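Local coordinates for protein CocE/NonD family hydrolase (PDB 3III) that probably hydrolyses ester or amide bonds as an alpha/beta-hydrolase of the CocE/NonD family, with a natural substrate that is not established, at residues 174-182 against 251-262; 452-462 against 490-501. All coordinates share one frame; numbering follows the deposited sequence.

Contact 1 (174-182 against 251-262); sequences TQWWVASLN and RQVPLSQIKTPL
The W177 indole has V253 CG2 over one face, 3.3 Å from the centroid of its five-membered ring and 9° off the normal, a CH-pi contact. At its edge, in the ring plane, lie R251 CA and a water. W177 NE1 donates to that water at 2.9 Å, and the water donates on to R251 O, so the indole N-H is joined to the loop backbone through one solvent molecule. W176 is met differently: I258 CD1 comes in at the ring edge, 3.7 Å from W176 CE3, while L255 CD2 and L262 CD1 approach the same six-membered end obliquely. Its other end is fixed by a hydrogen bond from NE1 to G194 O.

V253 divides its two methyls between neighbouring parts of the helix. With CG1 anti to the backbone N (chi1 176°), that methyl lies 3.8 Å from S180 CB and near W176 O, leaving CG2 for the W177 face. S180 OG turns back along the helix and donates to W177 O at 2.7 Å, in the carbonyl plane and on a lone pair. I258 CG1 rests 3.9 Å from A179 CB. N182, with positive phi, follows the helix; in one of its two modelled conformers ND2 donates to Q257 O at 2.8 Å.

Helix 170-179 follows strand 162-168, consistent with the helix behind the nucleophile elbow of alpha/beta-hydrolases, and 251-262 is the loop leading into the parallel strand 262-267. The chemistry is mostly apolar and both indoles are buried: W176 packs against aliphatic branches, while W177 is covered on one face by a methyl and has its N-H satisfied by a water. The N182 amide adds a direct polar link between the segments, made after the turn.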
loop_
_atom_site.group_PDB
_atom_site.type_symbol
_atom_site.label_atom_id
_atom_site.label_comp_id
_atom_site.label_asym_id
_atom_site.label_seq_id
_atom_site.Cartn_x
_atom_site.Cartn_y
_atom_site.Cartn_z
ATOM N N THR A 174 -9.015 1.036 5.891
ATOM C CA THR A 174 -10.203 1.426 6.663
ATOM C C THR A 174 -10.027 2.777 7.378
ATOM O O THR A 174 -11.008 3.431 7.689
ATOM C CB THR A 174 -10.612 0.363 7.675
ATOM O OG1 THR A 174 -9.500 0.008 8.525
ATOM C CG2 THR A 174 -11.122 -0.903 6.993
ATOM N N GLN A 175 -8.783 3.157 7.652
ATOM C CA GLN A 175 -8.507 4.502 8.245
ATOM C C GLN A 175 -8.685 5.589 7.220
ATOM O O GLN A 175 -9.290 6.591 7.520
ATOM C CB GLN A 175 -7.114 4.578 8.793
ATOM C CG GLN A 175 -6.835 3.572 9.916
ATOM C CD GLN A 175 -5.423 3.790 10.456
ATOM O OE1 GLN A 175 -5.118 4.885 10.936
ATOM N NE2 GLN A 175 -4.567 2.744 10.390
ATOM N N TRP A 176 -8.181 5.409 5.994
ATOM C CA TRP A 176 -8.446 6.429 4.984
ATOM C C TRP A 176 -9.952 6.606 4.856
ATOM O O TRP A 176 -10.466 7.723 4.789
ATOM C CB TRP A 176 -7.871 6.029 3.617
ATOM C CG TRP A 176 -6.358 5.935 3.518
ATOM C CD1 TRP A 176 -5.647 4.827 3.115
ATOM C CD2 TRP A 176 -5.383 6.981 3.737
ATOM N NE1 TRP A 176 -4.304 5.104 3.128
ATOM C CE2 TRP A 176 -4.115 6.430 3.446
ATOM C CE3 TRP A 176 -5.461 8.348 4.106
ATOM C CZ2 TRP A 176 -2.925 7.160 3.579
ATOM C CZ3 TRP A 176 -4.267 9.080 4.190
ATOM C CH2 TRP A 176 -3.019 8.484 3.933
ATOM N N TRP A 177 -10.648 5.496 4.756
ATOM C CA TRP A 177 -12.113 5.531 4.697
ATOM C C TRP A 177 -12.797 6.296 5.869
ATOM O O TRP A 177 -13.521 7.273 5.636
ATOM C CB TRP A 177 -12.705 4.109 4.515
ATOM C CG TRP A 177 -12.919 3.809 3.042
ATOM C CD1 TRP A 177 -12.222 2.928 2.263
ATOM C CD2 TRP A 177 -13.889 4.422 2.176
ATOM N NE1 TRP A 177 -12.698 2.955 0.996
ATOM C CE2 TRP A 177 -13.710 3.868 0.901
ATOM C CE3 TRP A 177 -14.869 5.399 2.350
ATOM C CZ2 TRP A 177 -14.489 4.256 -0.189
ATOM C CZ3 TRP A 177 -15.650 5.773 1.280
ATOM C CH2 TRP A 177 -15.469 5.206 0.033
ATOM N N VAL A 178 -12.584 5.851 7.102
ATOM C CA VAL A 178 -13.336 6.481 8.229
ATOM C C VAL A 178 -12.926 7.954 8.406
ATOM O O VAL A 178 -13.751 8.820 8.704
ATOM C CB VAL A 178 -13.216 5.652 9.532
ATOM C CG1 VAL A 178 -11.832 5.816 10.213
ATOM C CG2 VAL A 178 -14.346 5.980 10.478
ATOM N N ALA A 179 -11.660 8.263 8.160
ATOM C CA ALA A 179 -11.178 9.645 8.296
ATOM C C ALA A 179 -11.861 10.584 7.287
ATOM O O ALA A 179 -12.039 11.791 7.572
ATOM C CB ALA A 179 -9.641 9.746 8.180
ATOM N N SER A 180 -12.274 10.044 6.134
ATOM C CA SER A 180 -12.981 10.867 5.141
ATOM C C SER A 180 -14.374 11.349 5.665
ATOM O O SER A 180 -14.974 12.286 5.128
ATOM C CB SER A 180 -13.115 10.127 3.791
ATOM O OG SER A 180 -14.138 9.136 3.835
ATOM N N LEU A 181 -14.889 10.672 6.688
ATOM C CA LEU A 181 -16.130 11.053 7.345
ATOM C C LEU A 181 -15.940 12.047 8.544
ATOM O O LEU A 181 -16.908 12.481 9.102
ATOM C CB LEU A 181 -16.845 9.782 7.827
ATOM C CG LEU A 181 -17.163 8.683 6.805
ATOM C CD1 LEU A 181 -17.771 7.460 7.500
ATOM C CD2 LEU A 181 -18.095 9.261 5.674
ATOM N N ASN A 182 -14.687 12.293 8.932
ATOM C CA ASN A 182 -14.322 13.204 10.014
ATOM C C ASN A 182 -15.037 12.913 11.349
ATOM O O ASN A 182 -15.772 13.756 11.871
ATOM C CB ASN A 182 -14.555 14.640 9.555
ATOM C CG ASN A 182 -13.601 15.039 8.516
ATOM O OD1 ASN A 182 -12.417 15.238 8.797
ATOM N ND2 ASN A 182 -14.068 15.092 7.260
ATOM N N ARG A 251 -15.632 3.245 -4.426
ATOM C CA ARG A 251 -14.499 2.582 -3.748
ATOM C C ARG A 251 -13.163 3.335 -3.887
ATOM O O ARG A 251 -12.068 2.769 -3.663
ATOM C CB ARG A 251 -14.329 1.124 -4.184
ATOM C CG ARG A 251 -15.615 0.269 -4.190
ATOM C CD ARG A 251 -16.213 0.139 -2.810
ATOM N NE ARG A 251 -15.935 -1.143 -2.155
ATOM C CZ ARG A 251 -16.640 -2.262 -2.345
ATOM N NH1 ARG A 251 -17.646 -2.284 -3.247
ATOM N NH2 ARG A 251 -16.334 -3.368 -1.685
ATOM N N GLN A 252 -13.295 4.601 -4.240
ATOM C CA GLN A 252 -12.236 5.553 -4.225
ATOM C C GLN A 252 -12.506 6.529 -3.081
ATOM O O GLN A 252 -13.479 7.282 -3.096
ATOM C CB GLN A 252 -12.128 6.316 -5.537
ATOM C CG GLN A 252 -11.066 7.427 -5.577
ATOM C CD GLN A 252 -11.158 8.274 -6.806
ATOM O OE1 GLN A 252 -12.000 9.153 -6.847
ATOM N NE2 GLN A 252 -10.306 8.020 -7.830
ATOM N N VAL A 253 -11.656 6.502 -2.064
ATOM C CA VAL A 253 -11.877 7.384 -0.925
ATOM C C VAL A 253 -11.780 8.865 -1.373
ATOM O O VAL A 253 -10.795 9.219 -2.056
ATOM C CB VAL A 253 -10.802 7.138 0.205
ATOM C CG1 VAL A 253 -10.984 8.163 1.383
ATOM C CG2 VAL A 253 -10.840 5.668 0.697
ATOM N N PRO A 254 -12.712 9.734 -0.915
ATOM C CA PRO A 254 -12.605 11.205 -1.146
ATOM C C PRO A 254 -11.601 11.807 -0.154
ATOM O O PRO A 254 -11.977 12.410 0.853
ATOM C CB PRO A 254 -14.026 11.728 -0.911
ATOM C CG PRO A 254 -14.623 10.779 0.084
ATOM C CD PRO A 254 -13.943 9.392 -0.170
ATOM N N LEU A 255 -10.334 11.669 -0.504
ATOM C CA LEU A 255 -9.210 11.938 0.393
ATOM C C LEU A 255 -9.108 13.399 0.862
ATOM O O LEU A 255 -8.650 13.646 1.961
ATOM C CB LEU A 255 -7.912 11.543 -0.301
ATOM C CG LEU A 255 -7.701 10.032 -0.503
ATOM C CD1 LEU A 255 -6.524 9.817 -1.421
ATOM C CD2 LEU A 255 -7.458 9.319 0.812
ATOM N N SER A 256 -9.547 14.350 0.029
ATOM C CA SER A 256 -9.482 15.750 0.379
ATOM C C SER A 256 -10.444 16.158 1.505
ATOM O O SER A 256 -10.385 17.277 2.025
ATOM C CB SER A 256 -9.720 16.604 -0.868
ATOM O OG SER A 256 -11.042 16.476 -1.317
ATOM N N GLN A 257 -11.375 15.296 1.839
ATOM C CA GLN A 257 -12.196 15.456 3.034
ATOM C C GLN A 257 -11.445 15.191 4.328
ATOM O O GLN A 257 -11.934 15.538 5.426
ATOM C CB GLN A 257 -13.375 14.503 2.949
ATOM C CG GLN A 257 -14.340 14.855 1.763
ATOM C CD GLN A 257 -15.560 13.964 1.675
ATOM O OE1 GLN A 257 -15.843 13.158 2.562
ATOM N NE2 GLN A 257 -16.308 14.121 0.615
ATOM N N ILE A 258 -10.304 14.517 4.244
ATOM C CA ILE A 258 -9.574 14.168 5.493
ATOM C C ILE A 258 -8.897 15.404 6.078
ATOM O O ILE A 258 -8.087 16.098 5.391
ATOM C CB ILE A 258 -8.552 13.070 5.252
ATOM C CG1 ILE A 258 -9.270 11.794 4.839
ATOM C CG2 ILE A 258 -7.661 12.848 6.457
ATOM C CD1 ILE A 258 -8.280 10.676 4.458
ATOM N N LYS A 259 -9.215 15.683 7.334
ATOM C CA LYS A 259 -8.571 16.771 8.089
ATOM C C LYS A 259 -7.720 16.355 9.300
ATOM O O LYS A 259 -7.028 17.194 9.918
ATOM C CB LYS A 259 -9.652 17.744 8.565
ATOM C CG LYS A 259 -10.440 18.339 7.414
ATOM C CD LYS A 259 -11.676 19.088 7.965
ATOM C CE LYS A 259 -12.212 20.104 6.949
ATOM N NZ LYS A 259 -13.650 20.488 7.261
ATOM N N THR A 260 -7.824 15.085 9.669
ATOM C CA THR A 260 -7.222 14.527 10.907
ATOM C C THR A 260 -5.684 14.537 10.839
ATOM O O THR A 260 -5.115 14.219 9.821
ATOM C CB THR A 260 -7.726 13.056 11.093
ATOM O OG1 THR A 260 -9.167 13.045 11.162
ATOM C CG2 THR A 260 -7.146 12.372 12.325
ATOM N N PRO A 261 -5.009 14.916 11.943
ATOM C CA PRO A 261 -3.568 14.779 11.978
ATOM C C PRO A 261 -3.115 13.372 11.569
ATOM O O PRO A 261 -3.685 12.355 12.018
ATOM C CB PRO A 261 -3.225 15.026 13.442
ATOM C CG PRO A 261 -4.278 15.988 13.929
ATOM C CD PRO A 261 -5.541 15.541 13.169
ATOM N N LEU A 262 -2.097 13.327 10.745
ATOM C CA LEU A 262 -1.806 12.175 9.895
ATOM C C LEU A 262 -0.318 11.817 9.839
ATOM O O LEU A 262 0.512 12.663 9.584
ATOM C CB LEU A 262 -2.297 12.525 8.457
ATOM C CG LEU A 262 -1.834 11.634 7.317
ATOM C CD1 LEU A 262 -2.415 10.218 7.536
ATOM C CD2 LEU A 262 -2.340 12.148 5.961
HETATM O O HOH W 1 -11.849 1.365 -1.285
#

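Contact 2 (452-462 against 490-501); sequences VATGWLRVSHR and VPVEIELLPSGT
T454 and L497 supply the direct backbone link: L497 N donates to T454 O at 3.1 Å, from above the carbonyl plane. Next to it G455 CA makes a C-H...O contact with E495 O.

Water does the rest of the polar bridging. One molecule joins W456 O to E495 N and a second joins W456 N to E495 O; farther on, others link R462 O to E493 N and R462 NE to P491 O.

Apolar contacts flank this line. L457 CD2 lies 3.8 Å from V492 CB, V459 CG1 is 3.7 Å from V490 CG2, and L497 CD1 meets the W456 ring at its edge.

R462 leaves its backbone with CG between N and the carbonyl carbon (chi1 67°), then runs extended so that V490 lies over one guanidinium face, with V490 CB 3.6 Å from NE. NH1 donates to V459 O at 3.0 Å and also to L482 O.

Segments 453-458 and 490-501 run roughly antiparallel, 152° between their directions, but their strands belong to different sheets of the C-terminal beta domain. At W456 and E495 the seam is thus hydrated, two ordered waters bridging backbone to backbone.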
loop_
_atom_site.group_PDB
_atom_site.type_symbol
_atom_site.label_atom_id
_atom_site.label_comp_id
_atom_site.label_asym_id
_atom_site.label_seq_id
_atom_site.Cartn_x
_atom_site.Cartn_y
_atom_site.Cartn_z
ATOM N N VAL A 452 13.241 -1.794 -9.651
ATOM C CA VAL A 452 13.178 -0.422 -9.109
ATOM C C VAL A 452 11.753 0.097 -9.073
ATOM O O VAL A 452 11.273 0.593 -8.047
ATOM C CB VAL A 452 14.012 0.528 -9.960
ATOM C CG1 VAL A 452 13.750 2.061 -9.649
ATOM C CG2 VAL A 452 15.501 0.218 -9.835
ATOM N N ALA A 453 11.094 0.021 -10.211
ATOM C CA ALA A 453 9.703 0.490 -10.358
ATOM C C ALA A 453 8.958 -0.340 -11.407
ATOM O O ALA A 453 9.540 -0.845 -12.356
ATOM C CB ALA A 453 9.690 1.985 -10.731
ATOM N N THR A 454 7.652 -0.430 -11.213
ATOM C CA THR A 454 6.783 -1.165 -12.079
ATOM C C THR A 454 5.582 -0.290 -12.473
ATOM O O THR A 454 5.033 0.556 -11.662
ATOM C CB THR A 454 6.392 -2.467 -11.348
ATOM O OG1 THR A 454 7.608 -3.138 -10.932
ATOM C CG2 THR A 454 5.540 -3.454 -12.223
ATOM N N GLY A 455 5.084 -0.537 -13.685
ATOM C CA GLY A 455 3.792 0.020 -14.108
ATOM C C GLY A 455 3.107 -0.786 -15.211
ATOM O O GLY A 455 3.740 -1.607 -15.861
ATOM N N TRP A 456 1.822 -0.521 -15.421
ATOM C CA TRP A 456 0.982 -1.269 -16.370
ATOM C C TRP A 456 -0.000 -0.380 -17.115
ATOM O O TRP A 456 -0.521 0.599 -16.560
ATOM C CB TRP A 456 0.137 -2.284 -15.622
ATOM C CG TRP A 456 0.857 -3.284 -14.788
ATOM C CD1 TRP A 456 1.161 -4.577 -15.147
ATOM C CD2 TRP A 456 1.254 -3.146 -13.431
ATOM N NE1 TRP A 456 1.777 -5.217 -14.119
ATOM C CE2 TRP A 456 1.832 -4.379 -13.039
ATOM C CE3 TRP A 456 1.189 -2.104 -12.503
ATOM C CZ2 TRP A 456 2.355 -4.593 -11.747
ATOM C CZ3 TRP A 456 1.725 -2.301 -11.248
ATOM C CH2 TRP A 456 2.296 -3.563 -10.881
ATOM N N LEU A 457 -0.338 -0.731 -18.349
ATOM C CA LEU A 457 -1.458 -0.074 -18.996
ATOM C C LEU A 457 -2.112 -0.943 -20.081
ATOM O O LEU A 457 -1.439 -1.481 -20.910
ATOM C CB LEU A 457 -0.999 1.218 -19.658
ATOM C CG LEU A 457 -2.110 2.071 -20.311
ATOM C CD1 LEU A 457 -3.073 2.639 -19.218
ATOM C CD2 LEU A 457 -1.507 3.189 -21.202
ATOM N N ARG A 458 -3.431 -0.993 -20.076
ATOM C CA ARG A 458 -4.209 -1.525 -21.188
ATOM C C ARG A 458 -4.481 -0.323 -22.101
ATOM O O ARG A 458 -5.020 0.733 -21.695
ATOM C CB ARG A 458 -5.466 -2.211 -20.662
ATOM C CG ARG A 458 -6.393 -2.770 -21.758
ATOM C CD ARG A 458 -7.399 -3.735 -21.172
ATOM N NE ARG A 458 -6.771 -5.013 -20.856
ATOM C CZ ARG A 458 -7.392 -6.059 -20.347
ATOM N NH1 ARG A 458 -8.682 -6.031 -20.069
ATOM N NH2 ARG A 458 -6.702 -7.152 -20.095
ATOM N N VAL A 459 -4.008 -0.437 -23.332
ATOM C CA VAL A 459 -3.960 0.720 -24.233
ATOM C C VAL A 459 -5.351 1.271 -24.584
ATOM O O VAL A 459 -5.518 2.471 -24.767
ATOM C CB VAL A 459 -3.051 0.387 -25.468
ATOM C CG1 VAL A 459 -3.117 1.464 -26.565
ATOM C CG2 VAL A 459 -1.598 0.167 -24.963
ATOM N N SER A 460 -6.375 0.424 -24.639
ATOM C CA SER A 460 -7.748 0.946 -24.808
ATOM C C SER A 460 -8.179 1.875 -23.631
ATOM O O SER A 460 -9.093 2.680 -23.774
ATOM C CB SER A 460 -8.768 -0.174 -24.991
ATOM O OG SER A 460 -8.883 -0.918 -23.816
ATOM N N HIS A 461 -7.451 1.815 -22.521
ATOM C CA HIS A 461 -7.695 2.691 -21.361
ATOM C C HIS A 461 -6.769 3.897 -21.269
ATOM O O HIS A 461 -6.671 4.550 -20.210
ATOM C CB HIS A 461 -7.529 1.850 -20.098
ATOM C CG HIS A 461 -8.620 0.847 -19.904
ATOM N ND1 HIS A 461 -9.268 0.658 -18.692
ATOM C CD2 HIS A 461 -9.202 -0.003 -20.779
ATOM C CE1 HIS A 461 -10.178 -0.289 -18.828
ATOM N NE2 HIS A 461 -10.166 -0.704 -20.088
ATOM N N ARG A 462 -6.067 4.199 -22.344
ATOM C CA ARG A 462 -5.026 5.250 -22.311
ATOM C C ARG A 462 -5.478 6.702 -22.085
ATOM O O ARG A 462 -4.638 7.602 -21.883
ATOM C CB ARG A 462 -4.249 5.239 -23.646
ATOM C CG ARG A 462 -5.087 5.655 -24.835
ATOM C CD ARG A 462 -4.329 5.375 -26.166
ATOM N NE ARG A 462 -5.155 5.676 -27.354
ATOM C CZ ARG A 462 -6.108 4.889 -27.857
ATOM N NH1 ARG A 462 -6.405 3.708 -27.323
ATOM N NH2 ARG A 462 -6.768 5.291 -28.911
ATOM N N VAL A 490 -0.759 4.959 -31.540
ATOM C CA VAL A 490 -1.318 5.869 -30.510
ATOM C C VAL A 490 -0.287 6.199 -29.423
ATOM O O VAL A 490 0.656 5.377 -29.167
ATOM C CB VAL A 490 -2.597 5.289 -29.910
ATOM C CG1 VAL A 490 -3.658 4.992 -31.033
ATOM C CG2 VAL A 490 -2.281 4.045 -29.117
ATOM N N PRO A 491 -0.389 7.411 -28.821
ATOM C CA PRO A 491 0.490 7.787 -27.716
ATOM C C PRO A 491 -0.095 7.320 -26.406
ATOM O O PRO A 491 -1.309 7.477 -26.214
ATOM C CB PRO A 491 0.474 9.323 -27.764
ATOM C CG PRO A 491 -0.853 9.632 -28.364
ATOM C CD PRO A 491 -1.141 8.577 -29.326
ATOM N N VAL A 492 0.745 6.740 -25.546
ATOM C CA VAL A 492 0.365 6.266 -24.224
ATOM C C VAL A 492 1.363 6.779 -23.226
ATOM O O VAL A 492 2.541 7.003 -23.556
ATOM C CB VAL A 492 0.269 4.738 -24.137
ATOM C CG1 VAL A 492 -0.786 4.198 -25.213
ATOM C CG2 VAL A 492 1.647 4.105 -24.285
ATOM N N GLU A 493 0.893 6.986 -22.022
ATOM C CA GLU A 493 1.760 7.345 -20.896
ATOM C C GLU A 493 1.474 6.401 -19.771
ATOM O O GLU A 493 0.317 6.285 -19.325
ATOM C CB GLU A 493 1.499 8.770 -20.449
ATOM C CG GLU A 493 1.851 9.736 -21.539
ATOM C CD GLU A 493 1.606 11.170 -21.190
ATOM O OE1 GLU A 493 1.726 11.560 -20.017
ATOM O OE2 GLU A 493 1.327 11.937 -22.138
ATOM N N ILE A 494 2.521 5.691 -19.368
ATOM C CA ILE A 494 2.445 4.639 -18.384
ATOM C C ILE A 494 2.952 5.148 -17.051
ATOM O O ILE A 494 4.086 5.684 -16.956
ATOM C CB ILE A 494 3.239 3.410 -18.819
ATOM C CG1 ILE A 494 2.708 2.901 -20.166
ATOM C CG2 ILE A 494 3.113 2.257 -17.812
ATOM C CD1 ILE A 494 3.480 1.644 -20.698
ATOM N N GLU A 495 2.100 5.007 -16.034
ATOM C CA GLU A 495 2.449 5.359 -14.611
ATOM C C GLU A 495 3.426 4.326 -13.979
ATOM O O GLU A 495 3.010 3.258 -13.540
ATOM C CB GLU A 495 1.146 5.454 -13.775
ATOM C CG GLU A 495 1.305 5.850 -12.290
ATOM C CD GLU A 495 -0.024 5.830 -11.537
ATOM O OE1 GLU A 495 -0.998 5.260 -12.056
ATOM O OE2 GLU A 495 -0.128 6.431 -10.430
ATOM N N LEU A 496 4.701 4.654 -13.953
ATOM C CA LEU A 496 5.637 3.936 -13.061
ATOM C C LEU A 496 5.366 4.428 -11.613
ATOM O O LEU A 496 5.326 5.609 -11.357
ATOM C CB LEU A 496 7.114 4.119 -13.464
ATOM C CG LEU A 496 7.620 3.466 -14.733
ATOM C CD1 LEU A 496 7.316 1.991 -14.761
ATOM C CD2 LEU A 496 7.043 4.194 -15.938
ATOM N N LEU A 497 5.122 3.487 -10.709
ATOM C CA LEU A 497 4.720 3.799 -9.365
ATOM C C LEU A 497 5.915 4.363 -8.618
ATOM O O LEU A 497 7.081 4.130 -9.021
ATOM C CB LEU A 497 4.183 2.545 -8.710
ATOM C CG LEU A 497 2.823 2.115 -9.318
ATOM C CD1 LEU A 497 2.430 0.816 -8.612
ATOM C CD2 LEU A 497 1.712 3.180 -9.186
ATOM N N PRO A 498 5.642 5.146 -7.548
ATOM C CA PRO A 498 6.714 5.894 -6.855
ATOM C C PRO A 498 7.816 4.976 -6.303
ATOM O O PRO A 498 7.518 3.923 -5.718
ATOM C CB PRO A 498 5.988 6.563 -5.701
ATOM C CG PRO A 498 4.538 6.698 -6.197
ATOM C CD PRO A 498 4.310 5.495 -7.018
ATOM N N SER A 499 9.065 5.390 -6.551
ATOM C CA SER A 499 10.256 4.650 -6.160
ATOM C C SER A 499 11.379 5.637 -5.768
ATOM O O SER A 499 11.362 6.765 -6.168
ATOM C CB SER A 499 10.689 3.744 -7.310
ATOM O OG SER A 499 11.187 4.479 -8.381
ATOM N N GLY A 500 12.293 5.190 -4.927
ATOM C CA GLY A 500 13.436 5.995 -4.471
ATOM C C GLY A 500 14.704 5.206 -4.558
ATOM O O GLY A 500 14.880 4.227 -3.814
ATOM N N THR A 501 15.640 5.656 -5.394
ATOM C CA THR A 501 16.793 4.843 -5.748
ATOM C C THR A 501 17.970 5.701 -6.132
ATOM O O THR A 501 17.780 6.729 -6.814
ATOM C CB THR A 501 16.420 3.919 -6.965
ATOM O OG1 THR A 501 15.068 3.479 -6.794
ATOM C CG2 THR A 501 17.382 2.688 -7.109
HETATM O O HOH W 2 -0.328 3.348 -16.176
HETATM O O HOH W 3 0.795 1.740 -13.636
HETATM O O HOH W 4 -2.007 7.552 -21.866
HETATM O O HOH W 5 -3.946 8.161 -27.307
#

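How the contacts relate
Contact 1 closes before contact 2 opens along the chain, and they fall in different domains: 174-182 with 251-262 in the alpha/beta-hydrolase part, 452-462 with 490-501 in the C-terminal non-catalytic part. Their centres are 26 Å apart and their nearest atoms about 11 Å, with no touch. In contact 1 the W176 side chain is about 12 Å from a bound palmitic acid. The two are tied indirectly: strand 262-267, entered at the end of contact 1, precedes Q271, which bonds T454 N, and helix 275-284, whose R276 makes a salt bridge to E495. Contact 2 therefore takes part in the junction between the two parts.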